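Local coordinates for protein oxidoreductase (Azotobacter vinelandii, PDB 7D5M) that binds NAD+ in a Rossmann-fold domain and, as a homolog of inositol dehydrogenase, probably catalyses NAD-dependent oxidation of a polyol or sugar-like substrate, at residues Ala87-Thr92 with His110-Lys115; Arg13-Gly18 with Leu41-Phe46; Ser229-Val234 with Glu241-Thr246. All blocks are in the same frame, centred on the assembly; numbering follows the deposited sequence.

Interaction 1 of 3, residues Ala87-Thr92 with His110-Lys115. With NAD (nicotinamide-adenine-dinucleotide), chain B.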
loop_
_atom_site.group_PDB
_atom_site.type_symbol
_atom_site.label_atom_id
_atom_site.label_comp_id
_atom_site.label_asym_id
_atom_site.label_seq_id
_atom_site.Cartn_x
_atom_site.Cartn_y
_atom_site.Cartn_z
ATOM N N ALA A 87 21.749 -22.608 31.317
ATOM C CA ALA A 87 21.677 -22.323 29.874
ATOM C C ALA A 87 22.467 -21.059 29.539
ATOM O O ALA A 87 22.701 -20.204 30.422
ATOM C CB ALA A 87 20.233 -22.232 29.451
ATOM N N VAL A 88 22.898 -20.972 28.284
ATOM C CA VAL A 88 23.729 -19.847 27.792
ATOM C C VAL A 88 23.272 -19.494 26.375
ATOM O O VAL A 88 23.051 -20.414 25.569
ATOM C CB VAL A 88 25.232 -20.180 27.878
ATOM C CG1 VAL A 88 25.604 -21.415 27.075
ATOM C CG2 VAL A 88 26.089 -18.989 27.486
ATOM N N SER A 89 23.118 -18.200 26.106
ATOM C CA SER A 89 22.902 -17.678 24.743
ATOM C C SER A 89 24.231 -17.193 24.162
ATOM O O SER A 89 24.941 -16.408 24.835
ATOM C CB SER A 89 21.851 -16.614 24.739
ATOM O OG SER A 89 20.601 -17.219 24.994
ATOM N N VAL A 90 24.526 -17.615 22.932
ATOM C CA VAL A 90 25.809 -17.310 22.239
ATOM C C VAL A 90 25.528 -16.243 21.172
ATOM O O VAL A 90 24.860 -16.545 20.173
ATOM C CB VAL A 90 26.424 -18.589 21.645
ATOM C CG1 VAL A 90 27.726 -18.296 20.918
ATOM C CG2 VAL A 90 26.617 -19.670 22.696
ATOM N N ALA A 91 25.991 -15.021 21.405
ATOM C CA ALA A 91 25.735 -13.860 20.522
ATOM C C ALA A 91 27.067 -13.224 20.143
ATOM O O ALA A 91 27.122 -11.995 19.992
ATOM C CB ALA A 91 24.823 -12.883 21.210
ATOM N N THR A 92 28.102 -14.047 19.990
ATOM C CA THR A 92 29.443 -13.612 19.542
ATOM C C THR A 92 29.440 -13.578 18.022
ATOM O O THR A 92 28.482 -13.995 17.382
ATOM C CB THR A 92 30.526 -14.543 20.093
ATOM O OG1 THR A 92 30.170 -15.869 19.696
ATOM C CG2 THR A 92 30.670 -14.455 21.597
ATOM N N HIS A 110 22.257 -26.216 28.340
ATOM C CA HIS A 110 21.409 -25.903 27.166
ATOM C C HIS A 110 21.946 -24.632 26.508
ATOM O O HIS A 110 22.573 -23.803 27.197
ATOM C CB HIS A 110 19.939 -25.753 27.559
ATOM C CG HIS A 110 19.399 -26.924 28.294
ATOM N ND1 HIS A 110 19.095 -28.111 27.667
ATOM C CD2 HIS A 110 19.108 -27.085 29.600
ATOM C CE1 HIS A 110 18.603 -28.947 28.557
ATOM N NE2 HIS A 110 18.622 -28.344 29.758
ATOM N N VAL A 111 21.724 -24.505 25.209
ATOM C CA VAL A 111 22.296 -23.391 24.416
ATOM C C VAL A 111 21.197 -22.775 23.560
ATOM O O VAL A 111 20.339 -23.516 23.021
ATOM C CB VAL A 111 23.484 -23.867 23.555
ATOM C CG1 VAL A 111 24.079 -22.715 22.752
ATOM C CG2 VAL A 111 24.549 -24.544 24.404
ATOM N N VAL A 112 21.239 -21.450 23.447
ATOM C CA VAL A 112 20.614 -20.718 22.316
ATOM C C VAL A 112 21.758 -20.100 21.523
ATOM O O VAL A 112 22.481 -19.240 22.070
ATOM C CB VAL A 112 19.606 -19.659 22.776
ATOM C CG1 VAL A 112 19.004 -18.950 21.573
ATOM C CG2 VAL A 112 18.520 -20.269 23.650
ATOM N N CYS A 113 21.941 -20.557 20.291
ATOM C CA CYS A 113 23.089 -20.156 19.451
ATOM C C CYS A 113 22.594 -19.234 18.345
ATOM O O CYS A 113 21.601 -19.553 17.675
ATOM C CB CYS A 113 23.827 -21.351 18.868
ATOM S SG CYS A 113 25.370 -20.872 18.038
ATOM N N GLU A 114 23.252 -18.093 18.207
ATOM C CA GLU A 114 22.985 -17.167 17.089
ATOM C C GLU A 114 23.291 -17.868 15.771
ATOM O O GLU A 114 24.208 -18.710 15.722
ATOM C CB GLU A 114 23.797 -15.890 17.241
ATOM C CG GLU A 114 22.977 -14.766 17.789
ATOM C CD GLU A 114 21.678 -14.502 17.043
ATOM O OE1 GLU A 114 21.385 -15.203 16.036
ATOM O OE2 GLU A 114 20.960 -13.623 17.482
ATOM N N LYS A 115 22.504 -17.565 14.740
ATOM C CA LYS A 115 22.761 -18.104 13.384
ATOM C C LYS A 115 24.006 -17.404 12.843
ATOM O O LYS A 115 24.229 -16.237 13.146
ATOM C CB LYS A 115 21.526 -17.928 12.501
ATOM C CG LYS A 115 21.045 -16.493 12.357
ATOM C CD LYS A 115 20.370 -16.225 11.034
ATOM C CE LYS A 115 21.282 -15.592 10.003
ATOM N NZ LYS A 115 21.831 -14.300 10.484
HETATM P PA NAD B . 28.402 -7.364 16.939
HETATM O O1A NAD B . 29.788 -7.278 16.379
HETATM O O2A NAD B . 27.472 -6.195 16.851
HETATM O O5B NAD B . 28.500 -7.838 18.470
HETATM C C5B NAD B . 29.506 -8.793 18.932
HETATM C C4B NAD B . 29.502 -8.771 20.442
HETATM O O4B NAD B . 30.191 -9.937 20.963
HETATM C C3B NAD B . 30.211 -7.569 21.078
HETATM O O3B NAD B . 29.562 -7.219 22.291
HETATM C C2B NAD B . 31.620 -8.123 21.314
HETATM O O2B NAD B . 32.367 -7.437 22.292
HETATM C C1B NAD B . 31.256 -9.520 21.794
HETATM N N9A NAD B . 32.315 -10.510 21.674
HETATM C C8A NAD B . 33.102 -10.732 20.573
HETATM N N7A NAD B . 33.926 -11.739 20.722
HETATM C C5A NAD B . 33.654 -12.225 21.991
HETATM C C6A NAD B . 34.193 -13.303 22.722
HETATM N N6A NAD B . 35.132 -14.124 22.248
HETATM N N1A NAD B . 33.688 -13.526 23.961
HETATM C C2A NAD B . 32.739 -12.698 24.423
HETATM N N3A NAD B . 32.148 -11.664 23.821
HETATM C C4A NAD B . 32.658 -11.477 22.590
HETATM O O3 NAD B . 27.629 -8.612 16.259
HETATM P PN NAD B . 26.036 -8.847 16.059
HETATM O O1N NAD B . 25.574 -8.140 14.815
HETATM O O2N NAD B . 25.340 -8.550 17.354
HETATM O O5D NAD B . 25.974 -10.418 15.752
HETATM C C5D NAD B . 26.423 -11.391 16.698
HETATM C C4D NAD B . 25.871 -12.712 16.236
HETATM O O4D NAD B . 24.429 -12.603 16.133
HETATM C C3D NAD B . 26.353 -13.145 14.846
HETATM O O3D NAD B . 26.491 -14.554 14.810
HETATM C C2D NAD B . 25.229 -12.660 13.923
HETATM O O2D NAD B . 25.133 -13.405 12.718
HETATM C C1D NAD B . 24.010 -12.915 14.811
HETATM N N1N NAD B . 22.815 -12.077 14.487
HETATM C C2N NAD B . 21.596 -12.693 14.304
HETATM C C3N NAD B . 20.469 -11.949 13.949
HETATM C C7N NAD B . 19.140 -12.673 13.924
HETATM O O7N NAD B . 19.057 -13.787 14.454
HETATM N N7N NAD B . 18.110 -12.054 13.354
HETATM C C4N NAD B . 20.620 -10.589 13.658
HETATM C C5N NAD B . 21.865 -9.986 13.832
HETATM C C6N NAD B . 22.894 -10.716 14.386
#
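Ala87-Ala91 and His110-Cys113 pair as parallel strands, their axes 4.7 Å apart at closest and inclined by 20°, joined by four backbone hydrogen bonds: Val88 N to His110 O, Val112 N to Val88 O, Val90 N to Val112 O and Glu114 N to Val90 O. The shortest is Val90 N to Val112 O at 2.8 Å.

On the face that holds Val88, Val90, Val111 and Cys113, CG2 of Val90 meets CG1 of Val111 at 4.0 Å, the two side chains crossing obliquely, while helix 97-106 packs against Val111 and Cys113. On the face of Ala87, Ser89 and Val112, the hydroxyl OG of Ser89 lies against CB of Val112 at 3.4 Å; its polar partners are the hydroxyl of Tyr337, in helix 329-349, and NE1 of Trp14.

Beyond the strands, CB of Glu114 sits 3.2 Å from Val90 O, but a bend at chi2 (-52°) carries the carboxylate on to the cofactor, where OE1 comes within 3.1 Å of NAD C2N. OE1 also accepts the Lys115 N-H on its anti lone pair at 2.9 Å and bonds Thr141, and OE2 bonds His29, an arrangement that fixes the rotation of the carboxylate. At the other end of the cofactor, CG2 of Thr92 touches the adenine at C4A, 3.7 Å away.

This is the right-handed beta-alpha-beta crossover of a Rossmann fold, its strand ends opening on the dinucleotide.

Interaction 2 of 3, residues Arg13-Gly18 with Leu41-Phe46. With NAD (nicotinamide-adenine-dinucleotide), chain B.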
loop_
_atom_site.group_PDB
_atom_site.type_symbol
_atom_site.label_atom_id
_atom_site.label_comp_id
_atom_site.label_asym_id
_atom_site.label_seq_id
_atom_site.Cartn_x
_atom_site.Cartn_y
_atom_site.Cartn_z
ATOM N N ARG A 13 18.203 -20.404 34.928
ATOM C CA ARG A 13 19.401 -19.613 35.298
ATOM C C ARG A 13 20.274 -19.483 34.044
ATOM O O ARG A 13 20.614 -20.522 33.435
ATOM C CB ARG A 13 20.110 -20.260 36.492
ATOM C CG ARG A 13 19.254 -20.292 37.752
ATOM C CD ARG A 13 20.010 -20.820 38.958
ATOM N NE ARG A 13 20.613 -22.129 38.752
ATOM C CZ ARG A 13 20.036 -23.309 38.995
ATOM N NH1 ARG A 13 18.796 -23.384 39.446
ATOM N NH2 ARG A 13 20.702 -24.421 38.763
ATOM N N TRP A 14 20.596 -18.253 33.657
ATOM C CA TRP A 14 21.016 -17.935 32.269
ATOM C C TRP A 14 22.219 -16.992 32.225
ATOM O O TRP A 14 22.349 -16.087 33.070
ATOM C CB TRP A 14 19.796 -17.379 31.529
ATOM C CG TRP A 14 19.977 -17.040 30.084
ATOM C CD1 TRP A 14 20.286 -17.878 29.048
ATOM C CD2 TRP A 14 19.731 -15.750 29.500
ATOM N NE1 TRP A 14 20.290 -17.179 27.866
ATOM C CE2 TRP A 14 19.947 -15.872 28.116
ATOM C CE3 TRP A 14 19.380 -14.501 30.025
ATOM C CZ2 TRP A 14 19.824 -14.779 27.253
ATOM C CZ3 TRP A 14 19.250 -13.427 29.172
ATOM C CH2 TRP A 14 19.464 -13.571 27.805
ATOM N N ALA A 15 23.052 -17.187 31.204
ATOM C CA ALA A 15 24.196 -16.330 30.855
ATOM C C ALA A 15 24.149 -16.000 29.365
ATOM O O ALA A 15 23.539 -16.754 28.565
ATOM C CB ALA A 15 25.485 -17.024 31.198
ATOM N N MET A 16 24.823 -14.918 29.005
ATOM C CA MET A 16 25.159 -14.604 27.602
ATOM C C MET A 16 26.672 -14.657 27.437
ATOM O O MET A 16 27.403 -14.328 28.395
ATOM C CB MET A 16 24.628 -13.230 27.201
ATOM C CG MET A 16 23.130 -13.225 27.051
ATOM S SD MET A 16 22.587 -11.753 26.153
ATOM C CE MET A 16 23.095 -12.177 24.489
ATOM N N VAL A 17 27.108 -15.112 26.268
ATOM C CA VAL A 17 28.484 -14.876 25.756
ATOM C C VAL A 17 28.340 -13.957 24.550
ATOM O O VAL A 17 27.599 -14.321 23.615
ATOM C CB VAL A 17 29.207 -16.186 25.402
ATOM C CG1 VAL A 17 30.654 -15.924 25.017
ATOM C CG2 VAL A 17 29.139 -17.186 26.539
ATOM N N GLY A 18 28.975 -12.788 24.620
ATOM C CA GLY A 18 28.770 -11.699 23.652
ATOM C C GLY A 18 27.506 -10.941 24.001
ATOM O O GLY A 18 27.038 -11.059 25.144
ATOM N N LEU A 41 18.950 -13.564 34.008
ATOM C CA LEU A 41 20.350 -13.264 33.635
ATOM C C LEU A 41 21.175 -13.098 34.914
ATOM O O LEU A 41 21.071 -12.034 35.580
ATOM C CB LEU A 41 20.411 -12.000 32.779
ATOM C CG LEU A 41 21.812 -11.610 32.310
ATOM C CD1 LEU A 41 22.384 -12.680 31.398
ATOM C CD2 LEU A 41 21.789 -10.258 31.620
ATOM N N VAL A 42 21.966 -14.114 35.240
ATOM C CA VAL A 42 22.716 -14.169 36.531
ATOM C C VAL A 42 24.223 -14.115 36.276
ATOM O O VAL A 42 24.962 -13.968 37.261
ATOM C CB VAL A 42 22.315 -15.408 37.353
ATOM C CG1 VAL A 42 20.838 -15.358 37.695
ATOM C CG2 VAL A 42 22.668 -16.710 36.648
ATOM N N ALA A 43 24.675 -14.200 35.024
ATOM C CA ALA A 43 26.119 -14.264 34.699
ATOM C C ALA A 43 26.342 -13.965 33.218
ATOM O O ALA A 43 25.378 -13.973 32.452
ATOM C CB ALA A 43 26.667 -15.624 35.054
ATOM N N GLY A 44 27.585 -13.695 32.833
ATOM C CA GLY A 44 27.896 -13.509 31.411
ATOM C C GLY A 44 29.374 -13.343 31.150
ATOM O O GLY A 44 30.128 -12.991 32.084
ATOM N N ALA A 45 29.772 -13.612 29.910
ATOM C CA ALA A 45 31.048 -13.147 29.320
ATOM C C ALA A 45 30.666 -12.252 28.142
ATOM O O ALA A 45 30.577 -12.743 27.011
ATOM C CB ALA A 45 31.914 -14.306 28.911
ATOM N N PHE A 46 30.392 -10.981 28.427
ATOM C CA PHE A 46 29.586 -10.095 27.550
ATOM C C PHE A 46 30.412 -9.493 26.408
ATOM O O PHE A 46 29.800 -9.087 25.416
ATOM C CB PHE A 46 28.944 -8.981 28.371
ATOM C CG PHE A 46 27.848 -9.460 29.286
ATOM C CD1 PHE A 46 26.639 -9.897 28.759
ATOM C CD2 PHE A 46 28.039 -9.526 30.656
ATOM C CE1 PHE A 46 25.633 -10.357 29.597
ATOM C CE2 PHE A 46 27.034 -9.992 31.492
ATOM C CZ PHE A 46 25.831 -10.400 30.962
HETATM P PA NAD B . 28.402 -7.364 16.939
HETATM O O1A NAD B . 29.788 -7.278 16.379
HETATM O O2A NAD B . 27.472 -6.195 16.851
HETATM O O5B NAD B . 28.500 -7.838 18.470
HETATM C C5B NAD B . 29.506 -8.793 18.932
HETATM C C4B NAD B . 29.502 -8.771 20.442
HETATM O O4B NAD B . 30.191 -9.937 20.963
HETATM C C3B NAD B . 30.211 -7.569 21.078
HETATM O O3B NAD B . 29.562 -7.219 22.291
HETATM C C2B NAD B . 31.620 -8.123 21.314
HETATM O O2B NAD B . 32.367 -7.437 22.292
HETATM C C1B NAD B . 31.256 -9.520 21.794
HETATM N N9A NAD B . 32.315 -10.510 21.674
HETATM C C8A NAD B . 33.102 -10.732 20.573
HETATM N N7A NAD B . 33.926 -11.739 20.722
HETATM C C5A NAD B . 33.654 -12.225 21.991
HETATM C C6A NAD B . 34.193 -13.303 22.722
HETATM N N6A NAD B . 35.132 -14.124 22.248
HETATM N N1A NAD B . 33.688 -13.526 23.961
HETATM C C2A NAD B . 32.739 -12.698 24.423
HETATM N N3A NAD B . 32.148 -11.664 23.821
HETATM C C4A NAD B . 32.658 -11.477 22.590
HETATM O O3 NAD B . 27.629 -8.612 16.259
HETATM P PN NAD B . 26.036 -8.847 16.059
HETATM O O1N NAD B . 25.574 -8.140 14.815
HETATM O O2N NAD B . 25.340 -8.550 17.354
HETATM O O5D NAD B . 25.974 -10.418 15.752
HETATM C C5D NAD B . 26.423 -11.391 16.698
HETATM C C4D NAD B . 25.871 -12.712 16.236
HETATM O O4D NAD B . 24.429 -12.603 16.133
HETATM C C3D NAD B . 26.353 -13.145 14.846
HETATM O O3D NAD B . 26.491 -14.554 14.810
HETATM C C2D NAD B . 25.229 -12.660 13.923
HETATM O O2D NAD B . 25.133 -13.405 12.718
HETATM C C1D NAD B . 24.010 -12.915 14.811
HETATM N N1N NAD B . 22.815 -12.077 14.487
HETATM C C2N NAD B . 21.596 -12.693 14.304
HETATM C C3N NAD B . 20.469 -11.949 13.949
HETATM C C7N NAD B . 19.140 -12.673 13.924
HETATM O O7N NAD B . 19.057 -13.787 14.454
HETATM N N7N NAD B . 18.110 -12.054 13.354
HETATM C C4N NAD B . 20.620 -10.589 13.658
HETATM C C5N NAD B . 21.865 -9.986 13.832
HETATM C C6N NAD B . 22.894 -10.716 14.386
#
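The first beta-alpha-beta unit of the Rossmann domain, strand 12-16, helix 26-34 and strand 39-45, brings Arg13-Gly18 beside Leu41-Phe46 in parallel, with strand axes inclined by 24°. Val42 N bonds Trp14 O almost straight, and farther along Met16 O receives Ala45 N at 2.9 Å before Ala45 O receives Gly18 N. Between these bonds the pairing is loose: Met16 N and Ala43 O are buried without a hydrogen-bond partner.

The indole of Trp14, its CG anti to the backbone N (chi1 -178°), places CE3 3.8 Å from CD1 of Leu41, which approaches the ring obliquely; NE1 is bonded to Ser89. Replacing Trp14 with an alanine would probably open a gap beside Leu41 and leave the Ser89 hydroxyl without its indole N-H. CB of Met16 meets CE1 of Phe46 at 3.9 Å, and Gly44 CA lies 3.6 Å above one face of that ring, where a side chain on residue 44 would clash with it.

Gly18 has a positive phi (80°), and its CA lies 3.4 Å from NAD N3A, where a CB would crowd the ribose oxygen O4B. Such a strand end leading into a glycine beside the adenosine is characteristic of the dinucleotide-binding Rossmann fold.

Interaction 3 of 3, residues Ser229-Val234 with Glu241-Thr246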
loop_
_atom_site.group_PDB
_atom_site.type_symbol
_atom_site.label_atom_id
_atom_site.label_comp_id
_atom_site.label_asym_id
_atom_site.label_seq_id
_atom_site.Cartn_x
_atom_site.Cartn_y
_atom_site.Cartn_z
ATOM N N SER A 229 24.289 -18.339 -8.108
ATOM C CA SER A 229 25.137 -17.305 -8.726
ATOM C C SER A 229 25.279 -16.159 -7.721
ATOM O O SER A 229 24.245 -15.630 -7.279
ATOM C CB SER A 229 24.539 -16.880 -10.034
ATOM O OG SER A 229 25.011 -15.605 -10.392
ATOM N N ARG A 230 26.507 -15.832 -7.320
ATOM C CA ARG A 230 26.760 -14.812 -6.277
ATOM C C ARG A 230 27.759 -13.776 -6.785
ATOM O O ARG A 230 28.636 -14.114 -7.613
ATOM C CB ARG A 230 27.193 -15.473 -4.966
ATOM C CG ARG A 230 28.653 -15.902 -4.906
ATOM C CD ARG A 230 28.963 -16.610 -3.596
ATOM N NE ARG A 230 30.297 -17.203 -3.562
ATOM C CZ ARG A 230 31.036 -17.402 -2.468
ATOM N NH1 ARG A 230 30.618 -17.008 -1.273
ATOM N NH2 ARG A 230 32.221 -17.989 -2.581
ATOM N N GLN A 231 27.612 -12.553 -6.283
ATOM C CA GLN A 231 28.412 -11.385 -6.710
ATOM C C GLN A 231 28.935 -10.645 -5.482
ATOM O O GLN A 231 28.264 -10.640 -4.427
ATOM C CB GLN A 231 27.581 -10.448 -7.587
ATOM C CG GLN A 231 26.918 -11.137 -8.770
ATOM C CD GLN A 231 25.648 -11.864 -8.401
ATOM O OE1 GLN A 231 24.843 -11.371 -7.614
ATOM N NE2 GLN A 231 25.447 -13.031 -8.997
ATOM N N SER A 232 30.104 -10.026 -5.634
ATOM C CA SER A 232 30.651 -9.008 -4.715
ATOM C C SER A 232 30.612 -7.673 -5.460
ATOM O O SER A 232 31.557 -7.376 -6.223
ATOM C CB SER A 232 32.042 -9.377 -4.243
ATOM O OG SER A 232 32.094 -10.732 -3.811
ATOM N N PHE A 233 29.508 -6.930 -5.340
ATOM C CA PHE A 233 29.346 -5.628 -6.040
ATOM C C PHE A 233 30.280 -4.596 -5.408
ATOM O O PHE A 233 30.859 -3.777 -6.142
ATOM C CB PHE A 233 27.881 -5.203 -6.069
ATOM C CG PHE A 233 27.070 -5.929 -7.112
ATOM C CD1 PHE A 233 27.288 -5.705 -8.467
ATOM C CD2 PHE A 233 26.094 -6.840 -6.747
ATOM C CE1 PHE A 233 26.544 -6.373 -9.426
ATOM C CE2 PHE A 233 25.362 -7.522 -7.710
ATOM C CZ PHE A 233 25.579 -7.280 -9.049
ATOM N N VAL A 234 30.423 -4.631 -4.083
ATOM C CA VAL A 234 31.536 -3.930 -3.387
ATOM C C VAL A 234 32.741 -4.867 -3.487
ATOM O O VAL A 234 32.801 -5.860 -2.755
ATOM C CB VAL A 234 31.172 -3.529 -1.953
ATOM C CG1 VAL A 234 32.347 -2.881 -1.240
ATOM C CG2 VAL A 234 29.971 -2.602 -1.945
ATOM N N GLU A 241 30.080 -12.704 -0.898
ATOM C CA GLU A 241 29.027 -12.133 -1.775
ATOM C C GLU A 241 28.150 -11.143 -0.997
ATOM O O GLU A 241 27.760 -11.449 0.141
ATOM C CB GLU A 241 28.213 -13.269 -2.404
ATOM C CG GLU A 241 27.169 -13.929 -1.506
ATOM C CD GLU A 241 27.671 -14.709 -0.304
ATOM O OE1 GLU A 241 28.849 -15.121 -0.298
ATOM O OE2 GLU A 241 26.874 -14.908 0.627
ATOM N N ASP A 242 27.795 -10.017 -1.625
ATOM C CA ASP A 242 26.793 -9.070 -1.070
ATOM C C ASP A 242 25.485 -9.179 -1.857
ATOM O O ASP A 242 24.551 -8.412 -1.555
ATOM C CB ASP A 242 27.334 -7.641 -0.994
ATOM C CG ASP A 242 27.962 -7.120 -2.275
ATOM O OD1 ASP A 242 27.684 -7.683 -3.348
ATOM O OD2 ASP A 242 28.725 -6.149 -2.180
ATOM N N ASN A 243 25.410 -10.129 -2.787
ATOM C CA ASN A 243 24.188 -10.405 -3.577
ATOM C C ASN A 243 24.248 -11.849 -4.049
ATOM O O ASN A 243 25.350 -12.299 -4.411
ATOM C CB ASN A 243 24.080 -9.441 -4.755
ATOM C CG ASN A 243 22.695 -9.455 -5.357
ATOM O OD1 ASN A 243 21.755 -8.961 -4.738
ATOM N ND2 ASN A 243 22.560 -10.033 -6.542
ATOM N N ALA A 244 23.127 -12.559 -4.053
ATOM C CA ALA A 244 23.101 -13.937 -4.575
ATOM C C ALA A 244 21.698 -14.333 -5.026
ATOM O O ALA A 244 20.689 -13.853 -4.450
ATOM C CB ALA A 244 23.643 -14.878 -3.534
ATOM N N TYR A 245 21.667 -15.176 -6.049
ATOM C CA TYR A 245 20.458 -15.849 -6.565
ATOM C C TYR A 245 20.629 -17.343 -6.354
ATOM O O TYR A 245 21.574 -17.926 -6.923
ATOM C CB TYR A 245 20.254 -15.551 -8.049
ATOM C CG TYR A 245 20.282 -14.080 -8.338
ATOM C CD1 TYR A 245 19.138 -13.312 -8.196
ATOM C CD2 TYR A 245 21.457 -13.449 -8.718
ATOM C CE1 TYR A 245 19.159 -11.950 -8.436
ATOM C CE2 TYR A 245 21.496 -12.089 -8.950
ATOM C CZ TYR A 245 20.340 -11.339 -8.821
ATOM O OH TYR A 245 20.377 -9.994 -9.039
ATOM N N THR A 246 19.720 -17.947 -5.600
ATOM C CA THR A 246 19.678 -19.412 -5.426
ATOM C C THR A 246 18.397 -19.945 -6.052
ATOM O O THR A 246 17.303 -19.573 -5.601
ATOM C CB THR A 246 19.797 -19.831 -3.962
ATOM O OG1 THR A 246 20.957 -19.189 -3.442
ATOM C CG2 THR A 246 19.885 -21.338 -3.830
#
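The carboxylate of Asp242 is gripped by two successive backbone N-H groups of the facing segment: Phe233 N reaches OD1 at 2.8 Å and Val234 N reaches OD2 at 3.0 Å. Each oxygen uses its syn lone pair, and both bonds are nearly straight (165° and 169°), which holds the carboxylate from turning. Arg237 adds a salt bridge to OD2, so the negative charge is probably well stabilised.

Asp242 and Asn243 both face Gln231, forming a classic beta bulge: Gln231 O accepts Asp242 N at 2.9 Å and, weakly, Asn243 N. Beyond the bulge the strands run antiparallel, with Gln231-Asn243 and Ser229-Tyr245 as hydrogen-bonded pairs and Arg230-Ala244 as the non-hydrogen-bonded pair between them.

The side-chain amides of Gln231 and Asn243 also join, ND2 of Asn243 giving OE1 of Gln231 a bond of 2.9 Å that lies in the Asn243 amide plane, although the two amide planes are 49° apart. OD1 of Asn243 is held by Ser261 and Trp259. The Phe233 ring turns an edge to CB of Asn243, 3.7 Å from CE2, and takes CB of Gln231 over one face.

Arg230, extended from CG to NE, crosses Glu241 at about a right angle, and Arg230 NH1 forms a salt bridge to Glu241 OE1 at 2.8 Å. The other terminal nitrogen, NH2, is paired to Asp381. Tyr245 OH bonds His169 of the second subunit. The whole is a bulged beta hairpin in the large mixed sheet of the C-terminal alpha/beta domain, one face of it at a subunit interface.

How the interactions relate
Interactions 1 and 2 are adjoining parts of one parallel sheet, their centres 10 Å apart. Strands 12-16 and 87-91 are neighbours in it, and the probable hydrogen bonds Ser89 N to Ala15 O (2.9 Å) and Ala91 N to Val17 O (2.8 Å) tie the two contacts together. Both end on NAD, but at different parts of it: interaction 2 lies by the adenosine, whereas interaction 1 extends from the adenine at Thr92 to the nicotinamide side at Glu114 and Lys115. Interaction 3 belongs to the other domain, its centre 28 Å from that of interaction 1 and 36 Å from that of interaction 2; Glu241's side chain remains about 12 Å from the cofactor.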